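Local coordinates for protein GphF Dehydratase 1 (Archangium violaceum, PDB 6MBF) that probably catalyses dehydration of the growing acyl chain, and perhaps its olefin rearrangement, as a dehydratase domain of the gephyronic acid polyketide synthase, at residues 73-78 / 231-236; 180-185 / 239-244; 94-99 / 118-123. All blocks are in the same frame, centred on the assembly; numbering follows the deposited sequence.

Contact 1 of 3, residues 73-78 / 231-236; sequences TLIVED and RIELRA
Glu77 and Arg231 run alongside each other across two antiparallel strands, their aliphatic parts touching at 3.7 Å between Glu77 CG and Arg231 CG. With CG anti to the backbone N (chi1 -175°) and the chain extended as far as NE, Arg231 carries its guanidinium along the sheet surface to a place between two carboxylates. NH1 forms a salt bridge with Glu77 OE1, modelled so short that its exact length is doubtful; the carboxylate of Glu77 and the guanidinium are turned 59° apart. On the other side, Arg231 NH2 reaches Glu233 OE1 at 3.1 Å, with the oxygen near the guanidinium plane but the nitrogen well above the carboxylate plane. Ile75 CG2 lies over one face of the guanidinium, toward its rim, 3.7 Å from Arg231 NH1. Glu233 OE2 accepts the hydroxyl of Thr73 (OG1 to OE2 2.7 Å, the oxygen's position being less certain) and also pairs with Arg131.

The opposite face of the same strands is apolar. Val76 and Ile232 stand side by side, Val76 CB lying 3.6 Å from Ile232 CG2, while Leu74 CD1 meets Leu234 CD2 more loosely at 4.3 Å. Leu74 and Val76 also pack on helix 52-65. Main-chain bonds set this register, Val76 N to Ile232 O (2.9 Å) and Leu234 N to Leu74 O (2.8 Å) among them. Here strands 73-81 and 224-234, one from each hotdog half, pair edge to edge, the seam expected of a double hotdog dehydratase.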
ATOM      1  N   THR A  73      -1.645   1.415  18.418  1.00 20.81           N
ATOM      2  CA  THR A  73      -1.081   1.272  17.083  1.00 18.25           C
ATOM      3  C   THR A  73      -1.630   0.018  16.406  1.00 27.32           C
ATOM      4  O   THR A  73      -1.892  -0.997  17.058  1.00 33.50           O
ATOM      5  CB  THR A  73       0.441   1.195  17.146  1.00 24.08           C
ATOM      6  OG1 THR A  73       0.829  -0.116  17.570  1.00 36.17           O
ATOM      7  CG2 THR A  73       1.008   2.235  18.108  1.00 18.49           C
ATOM      8  N   LEU A  74      -1.810   0.093  15.093  1.00 15.65           N
ATOM      9  CA  LEU A  74      -2.189  -1.055  14.282  1.00 14.00           C
ATOM     10  C   LEU A  74      -0.948  -1.601  13.588  1.00 19.54           C
ATOM     11  O   LEU A  74      -0.142  -0.837  13.055  1.00 20.35           O
ATOM     12  CB  LEU A  74      -3.235  -0.662  13.238  1.00 14.78           C
ATOM     13  CG  LEU A  74      -4.505   0.053  13.708  1.00 16.63           C
ATOM     14  CD1 LEU A  74      -5.334   0.519  12.518  1.00 21.08           C
ATOM     15  CD2 LEU A  74      -5.313  -0.875  14.579  1.00 19.88           C
ATOM     16  N   ILE A  75      -0.802  -2.924  13.577  1.00 16.46           N
ATOM     17  CA  ILE A  75       0.419  -3.560  13.094  1.00 17.83           C
ATOM     18  C   ILE A  75       0.076  -4.628  12.062  1.00 15.55           C
ATOM     19  O   ILE A  75      -0.850  -5.423  12.256  1.00 18.38           O
ATOM     20  CB  ILE A  75       1.216  -4.178  14.256  1.00 17.33           C
ATOM     21  CG1 ILE A  75       1.611  -3.093  15.267  1.00 18.54           C
ATOM     22  CG2 ILE A  75       2.445  -4.888  13.732  1.00 22.20           C
ATOM     23  CD1 ILE A  75       1.805  -3.624  16.679  1.00 23.77           C
ATOM     24  N   VAL A  76       0.826  -4.650  10.962  1.00 15.22           N
ATOM     25  CA  VAL A  76       0.787  -5.766  10.023  1.00 13.68           C
ATOM     26  C   VAL A  76       2.222  -6.241   9.841  1.00 15.52           C
ATOM     27  O   VAL A  76       3.119  -5.421   9.636  1.00 16.98           O
ATOM     28  CB  VAL A  76       0.161  -5.382   8.662  1.00 14.73           C
ATOM     29  CG1 VAL A  76      -0.147  -6.641   7.864  1.00 17.17           C
ATOM     30  CG2 VAL A  76      -1.113  -4.552   8.839  1.00 18.25           C
ATOM     31  N   GLU A  77       2.447  -7.552   9.934  1.00 16.92           N
ATOM     32  CA  GLU A  77       3.788  -8.105   9.784  1.00 16.54           C
ATOM     33  C   GLU A  77       3.780  -9.270   8.800  1.00 14.08           C
ATOM     34  O   GLU A  77       2.737  -9.862   8.510  1.00 16.51           O
ATOM     35  CB  GLU A  77       4.359  -8.566  11.140  1.00 18.34           C
ATOM     36  CG  GLU A  77       4.663  -7.432  12.106  1.00 23.06           C
ATOM     37  CD  GLU A  77       5.221  -7.925  13.429  1.00 31.78           C
ATOM     38  OE1 GLU A  77       5.897  -7.136  14.125  1.00 37.08           O
ATOM     39  OE2 GLU A  77       4.984  -9.101  13.771  1.00 31.85           O
ATOM     40  N   ASP A  78       4.973  -9.585   8.283  1.00 15.45           N
ATOM     41  CA  ASP A  78       5.194 -10.803   7.497  1.00 15.53           C
ATOM     42  C   ASP A  78       4.303 -10.841   6.262  1.00 17.61           C
ATOM     43  O   ASP A  78       3.706 -11.873   5.948  1.00 19.21           O
ATOM     44  CB  ASP A  78       4.953 -12.071   8.328  1.00 19.41           C
ATOM     45  CG  ASP A  78       6.015 -12.322   9.366  1.00 37.58           C
ATOM     46  OD1 ASP A  78       5.679 -12.957  10.392  1.00 34.63           O
ATOM     47  OD2 ASP A  78       7.172 -11.903   9.162  1.00 32.73           O
ATOM     48  N   ARG A 231       7.109  -5.303   8.165  1.00 16.50           N
ATOM     49  CA  ARG A 231       6.268  -4.712   9.198  1.00 14.06           C
ATOM     50  C   ARG A 231       5.781  -3.348   8.745  1.00 18.03           C
ATOM     51  O   ARG A 231       6.544  -2.576   8.166  1.00 19.24           O
ATOM     52  CB  ARG A 231       7.043  -4.576  10.512  1.00 15.86           C
ATOM     53  CG  ARG A 231       6.239  -4.094  11.686  1.00 19.08           C
ATOM     54  CD  ARG A 231       7.141  -4.075  12.910  1.00 28.24           C
ATOM     55  NE  ARG A 231       6.599  -3.233  13.968  1.00 48.33           N
ATOM     56  CZ  ARG A 231       5.997  -3.692  15.058  1.00 48.43           C
ATOM     57  NH1 ARG A 231       5.861  -4.999  15.254  1.00 38.98           N
ATOM     58  NH2 ARG A 231       5.532  -2.837  15.957  1.00 46.34           N
ATOM     59  N   ILE A 232       4.508  -3.061   9.005  1.00 16.79           N
ATOM     60  CA  ILE A 232       3.993  -1.701   8.930  1.00 14.40           C
ATOM     61  C   ILE A 232       3.231  -1.422  10.219  1.00 13.53           C
ATOM     62  O   ILE A 232       2.455  -2.264  10.680  1.00 16.88           O
ATOM     63  CB  ILE A 232       3.107  -1.464   7.687  1.00 16.73           C
ATOM     64  CG1 ILE A 232       2.558  -0.035   7.702  1.00 18.31           C
ATOM     65  CG2 ILE A 232       1.965  -2.462   7.618  1.00 16.19           C
ATOM     66  CD1 ILE A 232       1.900   0.399   6.390  1.00 21.86           C
ATOM     67  N   GLU A 233       3.493  -0.269  10.827  1.00 13.62           N
ATOM     68  CA  GLU A 233       2.801   0.139  12.041  1.00 14.75           C
ATOM     69  C   GLU A 233       2.179   1.509  11.832  1.00 16.59           C
ATOM     70  O   GLU A 233       2.834   2.420  11.323  1.00 22.38           O
ATOM     71  CB  GLU A 233       3.752   0.160  13.230  1.00 19.66           C
ATOM     72  CG  GLU A 233       3.070   0.495  14.527  1.00 33.65           C
ATOM     73  CD  GLU A 233       3.954   0.203  15.706  1.00 52.49           C
ATOM     74  OE1 GLU A 233       5.193   0.187  15.525  1.00 30.23           O
ATOM     75  OE2 GLU A 233       3.411  -0.031  16.805  1.00 48.48           O
ATOM     76  N   LEU A 234       0.914   1.654  12.210  1.00 13.22           N
ATOM     77  CA  LEU A 234       0.180   2.903  12.039  1.00 12.23           C
ATOM     78  C   LEU A 234      -0.208   3.461  13.401  1.00 15.42           C
ATOM     79  O   LEU A 234      -0.836   2.761  14.205  1.00 18.70           O
ATOM     80  CB  LEU A 234      -1.075   2.687  11.192  1.00 15.88           C
ATOM     81  CG  LEU A 234      -1.918   3.920  10.869  1.00 17.70           C
ATOM     82  CD1 LEU A 234      -1.166   4.904   9.967  1.00 15.38           C
ATOM     83  CD2 LEU A 234      -3.228   3.506  10.215  1.00 15.82           C
ATOM     84  N   ARG A 235       0.152   4.722  13.652  1.00 16.43           N
ATOM     85  CA  ARG A 235      -0.094   5.359  14.941  1.00 18.21           C
ATOM     86  C   ARG A 235      -1.183   6.415  14.913  1.00 22.96           C
ATOM     87  O   ARG A 235      -1.604   6.866  15.983  1.00 24.05           O
ATOM     88  CB  ARG A 235       1.184   6.019  15.476  1.00 19.62           C
ATOM     89  CG  ARG A 235       2.408   5.146  15.430  1.00 26.45           C
ATOM     90  CD  ARG A 235       3.516   5.753  16.269  1.00 38.74           C
ATOM     91  NE  ARG A 235       4.601   4.805  16.491  1.00 50.02           N
ATOM     92  CZ  ARG A 235       5.421   4.847  17.533  1.00 53.12           C
ATOM     93  NH1 ARG A 235       5.269   5.791  18.453  1.00 58.02           N
ATOM     94  NH2 ARG A 235       6.384   3.945  17.660  1.00 54.80           N
ATOM     95  N   ALA A 236      -1.598   6.872  13.737  1.00 18.41           N
ATOM     96  CA  ALA A 236      -2.688   7.830  13.620  1.00 18.90           C
ATOM     97  C   ALA A 236      -3.522   7.460  12.403  1.00 17.06           C
ATOM     98  O   ALA A 236      -2.970   7.098  11.361  1.00 20.05           O
ATOM     99  CB  ALA A 236      -2.165   9.266  13.493  1.00 21.43           C
TER

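Contact 2 of 3, residues 180-185 / 239-244; sequences IGHVCL and VREVRV
Within the second hotdog of the double hotdog fold, strands 178-184 and 241-248 pair antiparallel, and the contact samples both faces of that pairing. His182 and Glu241 meet on one face. They are diagonal neighbours, since the non-hydrogen-bonded pairs are His182 with Arg243 and Cys184 with Glu241. His182 NE2 donates to Glu241 OE2 over 2.7 Å, reaching the anti lone pair of that oxygen; ring and carboxylate are nearly coplanar (17° apart). Lying in the ring plane, the bond would resist rotation of the ring. At the ring edge His182 CD2 also approaches Val242 O at 3.5 Å. The carboxylate is flanked by sulfur as well, with Cys184 SG 3.6 Å from Glu241 CD.

On the other face Val183 and Val242 stand side by side, their CG2 methyls pressed to 3.4 Å, tighter than usual. Each of these methyls sits between its own backbone N and carbonyl carbon. The side chains of Val183 and Val244 pack on helix 200-214, which lies over this face. Beyond the strand end Leu185 N binds Arg240 O, an almost straight bond of 2.9 Å.

A leucine in place of Glu241 would probably leave His182 NE2 without its acceptor and the imidazole freer to turn. The adjacent carboxylate is likely to favour a protonated imidazole, an effect that Arg243, whose NE is 5.6 Å from His182 ND1, may partly offset.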
ATOM      1  N   ILE A 180      13.662  12.568   1.494  1.00 16.18           N
ATOM      2  CA  ILE A 180      12.497  13.063   2.212  1.00 14.72           C
ATOM      3  C   ILE A 180      11.508  13.587   1.186  1.00 20.07           C
ATOM      4  O   ILE A 180      11.875  14.368   0.296  1.00 18.74           O
ATOM      5  CB  ILE A 180      12.857  14.147   3.238  1.00 21.33           C
ATOM      6  CG1 ILE A 180      13.656  13.528   4.380  1.00 21.25           C
ATOM      7  CG2 ILE A 180      11.590  14.810   3.772  1.00 36.31           C
ATOM      8  CD1 ILE A 180      14.174  14.547   5.311  1.00 37.22           C
ATOM      9  N   GLY A 181      10.275  13.119   1.283  1.00 19.32           N
ATOM     10  CA  GLY A 181       9.223  13.527   0.381  1.00 24.67           C
ATOM     11  C   GLY A 181       8.095  14.149   1.175  1.00 21.65           C
ATOM     12  O   GLY A 181       7.901  13.845   2.354  1.00 24.88           O
ATOM     13  N   HIS A 182       7.376  15.051   0.528  1.00 16.92           N
ATOM     14  CA  HIS A 182       6.156  15.640   1.060  1.00 15.19           C
ATOM     15  C   HIS A 182       5.014  15.147   0.182  1.00 15.98           C
ATOM     16  O   HIS A 182       5.020  15.397  -1.029  1.00 16.93           O
ATOM     17  CB  HIS A 182       6.258  17.168   1.052  1.00 19.19           C
ATOM     18  CG  HIS A 182       4.991  17.867   1.433  1.00 19.04           C
ATOM     19  ND1 HIS A 182       4.669  19.126   0.971  1.00 28.55           N
ATOM     20  CD2 HIS A 182       3.965  17.486   2.232  1.00 20.42           C
ATOM     21  CE1 HIS A 182       3.504  19.492   1.473  1.00 31.12           C
ATOM     22  NE2 HIS A 182       3.058  18.517   2.246  1.00 19.40           N
ATOM     23  N   VAL A 183       4.072  14.406   0.772  1.00 14.31           N
ATOM     24  CA  VAL A 183       2.938  13.859   0.039  1.00 14.96           C
ATOM     25  C   VAL A 183       1.660  14.419   0.641  1.00 15.46           C
ATOM     26  O   VAL A 183       1.538  14.566   1.864  1.00 15.29           O
ATOM     27  CB  VAL A 183       2.893  12.307   0.008  1.00 19.91           C
ATOM     28  CG1 VAL A 183       4.247  11.708  -0.277  1.00 15.66           C
ATOM     29  CG2 VAL A 183       2.273  11.721   1.240  1.00 45.46           C
ATOM     30  N   CYS A 184       0.709  14.741  -0.228  1.00 18.77           N
ATOM     31  CA  CYS A 184      -0.527  15.371   0.201  1.00 17.36           C
ATOM     32  C   CYS A 184      -1.655  14.911  -0.704  1.00 23.55           C
ATOM     33  O   CYS A 184      -1.538  14.972  -1.932  1.00 22.65           O
ATOM     34  CB  CYS A 184      -0.390  16.894   0.167  1.00 24.15           C
ATOM     35  SG  CYS A 184      -1.755  17.764   0.933  1.00 23.20           S
ATOM     36  N   LEU A 185      -2.736  14.432  -0.096  1.00 16.70           N
ATOM     37  CA  LEU A 185      -3.902  14.054  -0.876  1.00 17.79           C
ATOM     38  C   LEU A 185      -4.637  15.292  -1.359  1.00 19.68           C
ATOM     39  O   LEU A 185      -4.580  16.358  -0.743  1.00 20.70           O
ATOM     40  CB  LEU A 185      -4.846  13.189  -0.055  1.00 19.89           C
ATOM     41  CG  LEU A 185      -4.270  11.859   0.430  1.00 21.20           C
ATOM     42  CD1 LEU A 185      -5.274  11.167   1.299  1.00 22.91           C
ATOM     43  CD2 LEU A 185      -3.845  10.973  -0.738  1.00 21.18           C
ATOM     44  N   VAL A 239      -4.948  10.129   8.122  1.00 19.52           N
ATOM     45  CA  VAL A 239      -3.978  11.168   7.780  1.00 18.08           C
ATOM     46  C   VAL A 239      -4.057  11.473   6.289  1.00 19.51           C
ATOM     47  O   VAL A 239      -4.207  10.565   5.465  1.00 20.22           O
ATOM     48  CB  VAL A 239      -2.566  10.711   8.195  1.00 17.56           C
ATOM     49  CG1 VAL A 239      -1.518  11.688   7.688  1.00 28.92           C
ATOM     50  CG2 VAL A 239      -2.480  10.574   9.713  1.00 20.95           C
ATOM     51  N   ARG A 240      -3.973  12.765   5.928  1.00 17.66           N
ATOM     52  CA  ARG A 240      -4.076  13.199   4.540  1.00 18.37           C
ATOM     53  C   ARG A 240      -2.775  13.755   3.984  1.00 17.99           C
ATOM     54  O   ARG A 240      -2.698  14.013   2.776  1.00 17.66           O
ATOM     55  CB  ARG A 240      -5.163  14.281   4.383  1.00 22.82           C
ATOM     56  CG  ARG A 240      -6.479  13.979   5.095  1.00 24.44           C
ATOM     57  CD  ARG A 240      -7.569  14.970   4.678  1.00 23.41           C
ATOM     58  NE  ARG A 240      -7.243  16.349   5.031  1.00 21.16           N
ATOM     59  CZ  ARG A 240      -7.942  17.400   4.617  1.00 29.29           C
ATOM     60  NH1 ARG A 240      -8.995  17.223   3.827  1.00 21.95           N
ATOM     61  NH2 ARG A 240      -7.586  18.627   4.984  1.00 26.29           N
ATOM     62  N   GLU A 241      -1.758  13.935   4.821  1.00 15.30           N
ATOM     63  CA  GLU A 241      -0.578  14.695   4.438  1.00 14.89           C
ATOM     64  C   GLU A 241       0.554  14.305   5.371  1.00 15.15           C
ATOM     65  O   GLU A 241       0.374  14.317   6.596  1.00 16.39           O
ATOM     66  CB  GLU A 241      -0.853  16.204   4.510  1.00 18.16           C
ATOM     67  CG  GLU A 241       0.297  17.072   4.018  1.00 19.37           C
ATOM     68  CD  GLU A 241      -0.053  18.552   3.994  1.00 24.31           C
ATOM     69  OE1 GLU A 241      -1.126  18.929   4.519  1.00 21.91           O
ATOM     70  OE2 GLU A 241       0.756  19.339   3.463  1.00 23.62           O
ATOM     71  N   VAL A 242       1.707  13.934   4.802  1.00 17.25           N
ATOM     72  CA  VAL A 242       2.870  13.552   5.594  1.00 15.05           C
ATOM     73  C   VAL A 242       4.141  14.047   4.922  1.00 16.87           C
ATOM     74  O   VAL A 242       4.168  14.361   3.727  1.00 17.03           O
ATOM     75  CB  VAL A 242       3.006  12.021   5.808  1.00 13.93           C
ATOM     76  CG1 VAL A 242       1.832  11.453   6.614  1.00 17.61           C
ATOM     77  CG2 VAL A 242       3.154  11.309   4.473  1.00 13.85           C
ATOM     78  N   ARG A 243       5.198  14.114   5.714  1.00 16.22           N
ATOM     79  CA  ARG A 243       6.554  14.079   5.199  1.00 16.49           C
ATOM     80  C   ARG A 243       7.099  12.686   5.468  1.00 17.77           C
ATOM     81  O   ARG A 243       6.907  12.133   6.554  1.00 19.84           O
ATOM     82  CB  ARG A 243       7.434  15.146   5.850  1.00 16.75           C
ATOM     83  CG  ARG A 243       7.011  16.570   5.497  1.00 18.10           C
ATOM     84  CD  ARG A 243       8.086  17.553   5.952  1.00 25.43           C
ATOM     85  NE  ARG A 243       7.767  18.932   5.586  1.00 35.59           N
ATOM     86  CZ  ARG A 243       7.077  19.776   6.350  1.00 31.87           C
ATOM     87  NH1 ARG A 243       6.621  19.397   7.539  1.00 30.09           N
ATOM     88  NH2 ARG A 243       6.838  21.007   5.920  1.00 36.38           N
ATOM     89  N   VAL A 244       7.741  12.097   4.471  1.00 15.52           N
ATOM     90  CA  VAL A 244       8.185  10.714   4.572  1.00 13.81           C
ATOM     91  C   VAL A 244       9.693  10.670   4.393  1.00 17.28           C
ATOM     92  O   VAL A 244      10.231  11.279   3.462  1.00 20.62           O
ATOM     93  CB  VAL A 244       7.477   9.805   3.550  1.00 17.85           C
ATOM     94  CG1 VAL A 244       7.574  10.377   2.131  1.00 18.02           C
ATOM     95  CG2 VAL A 244       8.046   8.393   3.629  1.00 18.07           C
TER

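Contact 3 of 3, residues 94-99 / 118-123; sequences RLRLRS and SAWTRH
Arg94 begins a series of contacts in the first hotdog, where the indole of Trp120 leans over strand 103-109 to reach strand 93-100. Arg94 CB touches the far end of that indole, 3.8 Å from Trp120 CH2. At Leu95 it is the backbone that takes part, its carbonyl carbon lying at the edge of the ring, 4.2 Å from Trp120 CZ3.

Arg96 carries the main interaction. Its CB comes within 3.4 Å of Trp120 CZ3, and CD sits above the six-membered ring as a CH-pi contact. A bend at chi3 (75°) folds the guanidinium down flat over the five-membered ring, planes 19° apart, in a cation-pi stack with CZ 4.0 Å from that ring's centroid. Polar partners hold both members: Glu117 forms a salt bridge with Arg96 NH1, and Trp120 NE1 gives its hydrogen bond to Ser114 O.

Two residues further on, Arg98 approaches Arg122 at about a right angle, the guanidinium planes 68° apart. Glu105 accounts for the closeness of these like charges: Arg98 NH2, 4.0 Å from Arg122 NH2, pairs with Glu105 OE1, while Arg122 NH2 pairs with OE2 of the same carboxylate.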
ATOM      1  N   ARG A  94     -15.212 -10.004  -6.338  1.00 18.00           N
ATOM      2  CA  ARG A  94     -15.402 -10.254  -4.914  1.00 22.52           C
ATOM      3  C   ARG A  94     -14.054 -10.231  -4.204  1.00 20.53           C
ATOM      4  O   ARG A  94     -13.088 -10.822  -4.686  1.00 21.85           O
ATOM      5  CB  ARG A  94     -16.070 -11.609  -4.690  1.00 22.34           C
ATOM      6  CG  ARG A  94     -17.428 -11.772  -5.348  1.00 42.72           C
ATOM      7  CD  ARG A  94     -18.412 -10.711  -4.887  1.00 51.50           C
ATOM      8  NE  ARG A  94     -18.440 -10.594  -3.433  1.00 52.09           N
ATOM      9  CZ  ARG A  94     -19.203 -11.334  -2.637  1.00 57.80           C
ATOM     10  NH1 ARG A  94     -20.008 -12.255  -3.152  1.00 45.89           N
ATOM     11  NH2 ARG A  94     -19.160 -11.155  -1.323  1.00 60.65           N
ATOM     12  N   LEU A  95     -13.993  -9.545  -3.065  1.00 19.14           N
ATOM     13  CA  LEU A  95     -12.813  -9.499  -2.212  1.00 20.77           C
ATOM     14  C   LEU A  95     -13.143 -10.121  -0.866  1.00 22.21           C
ATOM     15  O   LEU A  95     -14.252  -9.949  -0.351  1.00 24.94           O
ATOM     16  CB  LEU A  95     -12.327  -8.072  -1.980  1.00 33.69           C
ATOM     17  CG  LEU A  95     -11.428  -7.380  -2.994  1.00 28.33           C
ATOM     18  CD1 LEU A  95     -10.847  -6.143  -2.333  1.00 16.94           C
ATOM     19  CD2 LEU A  95     -10.328  -8.303  -3.478  1.00 27.73           C
ATOM     20  N   ARG A  96     -12.172 -10.823  -0.287  1.00 18.54           N
ATOM     21  CA  ARG A  96     -12.385 -11.510   0.980  1.00 19.12           C
ATOM     22  C   ARG A  96     -11.122 -11.423   1.814  1.00 20.40           C
ATOM     23  O   ARG A  96     -10.035 -11.714   1.315  1.00 19.68           O
ATOM     24  CB  ARG A  96     -12.759 -12.978   0.749  1.00 19.60           C
ATOM     25  CG  ARG A  96     -12.974 -13.802   2.012  1.00 24.34           C
ATOM     26  CD  ARG A  96     -13.233 -15.271   1.668  1.00 23.80           C
ATOM     27  NE  ARG A  96     -12.010 -15.960   1.257  1.00 19.90           N
ATOM     28  CZ  ARG A  96     -11.974 -17.160   0.682  1.00 22.93           C
ATOM     29  NH1 ARG A  96     -13.100 -17.822   0.439  1.00 28.99           N
ATOM     30  NH2 ARG A  96     -10.814 -17.697   0.346  1.00 22.91           N
ATOM     31  N   LEU A  97     -11.262 -11.013   3.071  1.00 18.73           N
ATOM     32  CA  LEU A  97     -10.194 -11.147   4.053  1.00 14.94           C
ATOM     33  C   LEU A  97     -10.687 -12.107   5.123  1.00 17.12           C
ATOM     34  O   LEU A  97     -11.726 -11.866   5.745  1.00 20.08           O
ATOM     35  CB  LEU A  97      -9.803  -9.798   4.662  1.00 20.62           C
ATOM     36  CG  LEU A  97      -8.602  -9.818   5.625  1.00 15.71           C
ATOM     37  CD1 LEU A  97      -7.881  -8.456   5.618  1.00 16.90           C
ATOM     38  CD2 LEU A  97      -8.981 -10.193   7.074  1.00 15.49           C
ATOM     39  N   ARG A  98      -9.947 -13.185   5.332  1.00 18.00           N
ATOM     40  CA  ARG A  98     -10.262 -14.146   6.373  1.00 17.62           C
ATOM     41  C   ARG A  98      -9.120 -14.173   7.377  1.00 23.77           C
ATOM     42  O   ARG A  98      -7.957 -13.948   7.031  1.00 19.97           O
ATOM     43  CB  ARG A  98     -10.516 -15.544   5.789  1.00 17.62           C
ATOM     44  CG  ARG A  98      -9.301 -16.233   5.219  1.00 25.50           C
ATOM     45  CD  ARG A  98      -9.690 -17.521   4.500  1.00 24.70           C
ATOM     46  NE  ARG A  98      -8.516 -18.318   4.145  1.00 29.95           N
ATOM     47  CZ  ARG A  98      -8.563 -19.374   3.340  1.00 42.41           C
ATOM     48  NH1 ARG A  98      -9.720 -19.743   2.814  1.00 30.06           N
ATOM     49  NH2 ARG A  98      -7.458 -20.053   3.059  1.00 47.02           N
ATOM     50  N   SER A  99      -9.462 -14.450   8.627  1.00 19.06           N
ATOM     51  CA  SER A  99      -8.501 -14.370   9.712  1.00 16.95           C
ATOM     52  C   SER A  99      -8.777 -15.481  10.708  1.00 23.25           C
ATOM     53  O   SER A  99      -9.935 -15.817  10.967  1.00 25.29           O
ATOM     54  CB  SER A  99      -8.578 -13.010  10.418  1.00 22.31           C
ATOM     55  OG  SER A  99      -7.619 -12.918  11.452  1.00 36.05           O
ATOM     56  N   SER A 118     -12.729 -23.210  -4.513  1.00 47.34           N
ATOM     57  CA  SER A 118     -11.575 -23.313  -5.399  1.00 29.01           C
ATOM     58  C   SER A 118     -11.520 -22.197  -6.434  1.00 33.78           C
ATOM     59  O   SER A 118     -10.548 -22.125  -7.195  1.00 42.23           O
ATOM     60  CB  SER A 118     -11.571 -24.669  -6.112  1.00 48.45           C
ATOM     61  OG  SER A 118     -12.564 -24.715  -7.120  1.00 45.94           O
ATOM     62  N   ALA A 119     -12.527 -21.331  -6.487  1.00 36.98           N
ATOM     63  CA  ALA A 119     -12.524 -20.209  -7.415  1.00 50.59           C
ATOM     64  C   ALA A 119     -11.852 -18.966  -6.843  1.00 37.89           C
ATOM     65  O   ALA A 119     -11.838 -17.928  -7.509  1.00 28.81           O
ATOM     66  CB  ALA A 119     -13.957 -19.869  -7.839  1.00 46.15           C
ATOM     67  N   TRP A 120     -11.288 -19.042  -5.642  1.00 28.73           N
ATOM     68  CA  TRP A 120     -10.685 -17.887  -4.990  1.00 21.37           C
ATOM     69  C   TRP A 120      -9.177 -17.894  -5.195  1.00 29.25           C
ATOM     70  O   TRP A 120      -8.514 -18.905  -4.944  1.00 32.90           O
ATOM     71  CB  TRP A 120     -11.014 -17.875  -3.499  1.00 21.51           C
ATOM     72  CG  TRP A 120     -12.444 -17.583  -3.187  1.00 28.88           C
ATOM     73  CD1 TRP A 120     -13.469 -18.486  -3.113  1.00 31.89           C
ATOM     74  CD2 TRP A 120     -13.016 -16.304  -2.890  1.00 22.27           C
ATOM     75  NE1 TRP A 120     -14.639 -17.848  -2.793  1.00 29.71           N
ATOM     76  CE2 TRP A 120     -14.391 -16.508  -2.647  1.00 24.54           C
ATOM     77  CE3 TRP A 120     -12.501 -15.004  -2.806  1.00 17.27           C
ATOM     78  CZ2 TRP A 120     -15.260 -15.462  -2.324  1.00 24.94           C
ATOM     79  CZ3 TRP A 120     -13.363 -13.965  -2.482  1.00 18.41           C
ATOM     80  CH2 TRP A 120     -14.728 -14.200  -2.245  1.00 24.34           C
ATOM     81  N   THR A 121      -8.638 -16.761  -5.637  1.00 20.76           N
ATOM     82  CA  THR A 121      -7.208 -16.601  -5.863  1.00 18.54           C
ATOM     83  C   THR A 121      -6.596 -15.854  -4.685  1.00 19.00           C
ATOM     84  O   THR A 121      -7.071 -14.773  -4.324  1.00 21.57           O
ATOM     85  CB  THR A 121      -6.942 -15.829  -7.158  1.00 22.77           C
ATOM     86  OG1 THR A 121      -7.464 -16.565  -8.278  1.00 30.40           O
ATOM     87  CG2 THR A 121      -5.446 -15.578  -7.345  1.00 21.05           C
ATOM     88  N   ARG A 122      -5.542 -16.423  -4.107  1.00 19.59           N
ATOM     89  CA  ARG A 122      -4.855 -15.807  -2.971  1.00 16.06           C
ATOM     90  C   ARG A 122      -3.958 -14.674  -3.453  1.00 17.22           C
ATOM     91  O   ARG A 122      -3.074 -14.890  -4.292  1.00 23.14           O
ATOM     92  CB  ARG A 122      -4.026 -16.847  -2.215  1.00 18.99           C
ATOM     93  CG  ARG A 122      -3.129 -16.232  -1.145  1.00 20.35           C
ATOM     94  CD  ARG A 122      -2.246 -17.288  -0.452  1.00 24.19           C
ATOM     95  NE  ARG A 122      -2.998 -18.123   0.476  1.00 33.41           N
ATOM     96  CZ  ARG A 122      -3.122 -19.443   0.370  1.00 56.24           C
ATOM     97  NH1 ARG A 122      -2.534 -20.095  -0.625  1.00 33.18           N
ATOM     98  NH2 ARG A 122      -3.831 -20.116   1.266  1.00 31.74           N
ATOM     99  N   HIS A 123      -4.162 -13.472  -2.910  1.00 16.05           N
ATOM    100  CA  HIS A 123      -3.363 -12.313  -3.296  1.00 15.39           C
ATOM    101  C   HIS A 123      -2.369 -11.867  -2.242  1.00 20.17           C
ATOM    102  O   HIS A 123      -1.250 -11.485  -2.595  1.00 19.50           O
ATOM    103  CB  HIS A 123      -4.275 -11.133  -3.654  1.00 14.44           C
ATOM    104  CG  HIS A 123      -5.166 -11.423  -4.811  1.00 15.34           C
ATOM    105  ND1 HIS A 123      -4.677 -11.660  -6.078  1.00 16.98           N
ATOM    106  CD2 HIS A 123      -6.508 -11.574  -4.888  1.00 17.45           C
ATOM    107  CE1 HIS A 123      -5.684 -11.934  -6.888  1.00 18.97           C
ATOM    108  NE2 HIS A 123      -6.806 -11.877  -6.193  1.00 16.89           N
TER

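Followed from the N terminus, the first contact segment reached is 73-78, whose partner arrives only after more than 150 residues. Contact 3 opens and closes within that span: 94-99 meets 118-123 across a short excursion containing strand 103-109, a local closure in the first hotdog. The chain then enters the second hotdog, where 180-185 opens contact 2. Before that contact closes, 231-236 returns to 73-78 and completes contact 1; 239-244 follows at once and completes contact 2, pairing strands 178-184 and 241-248 within the second hotdog, so contacts 1 and 2 cross. Contact 1 joins the two halves, with contacts 2 and 3 on opposite sides of the chain's centre, their own centres about 31 Å apart.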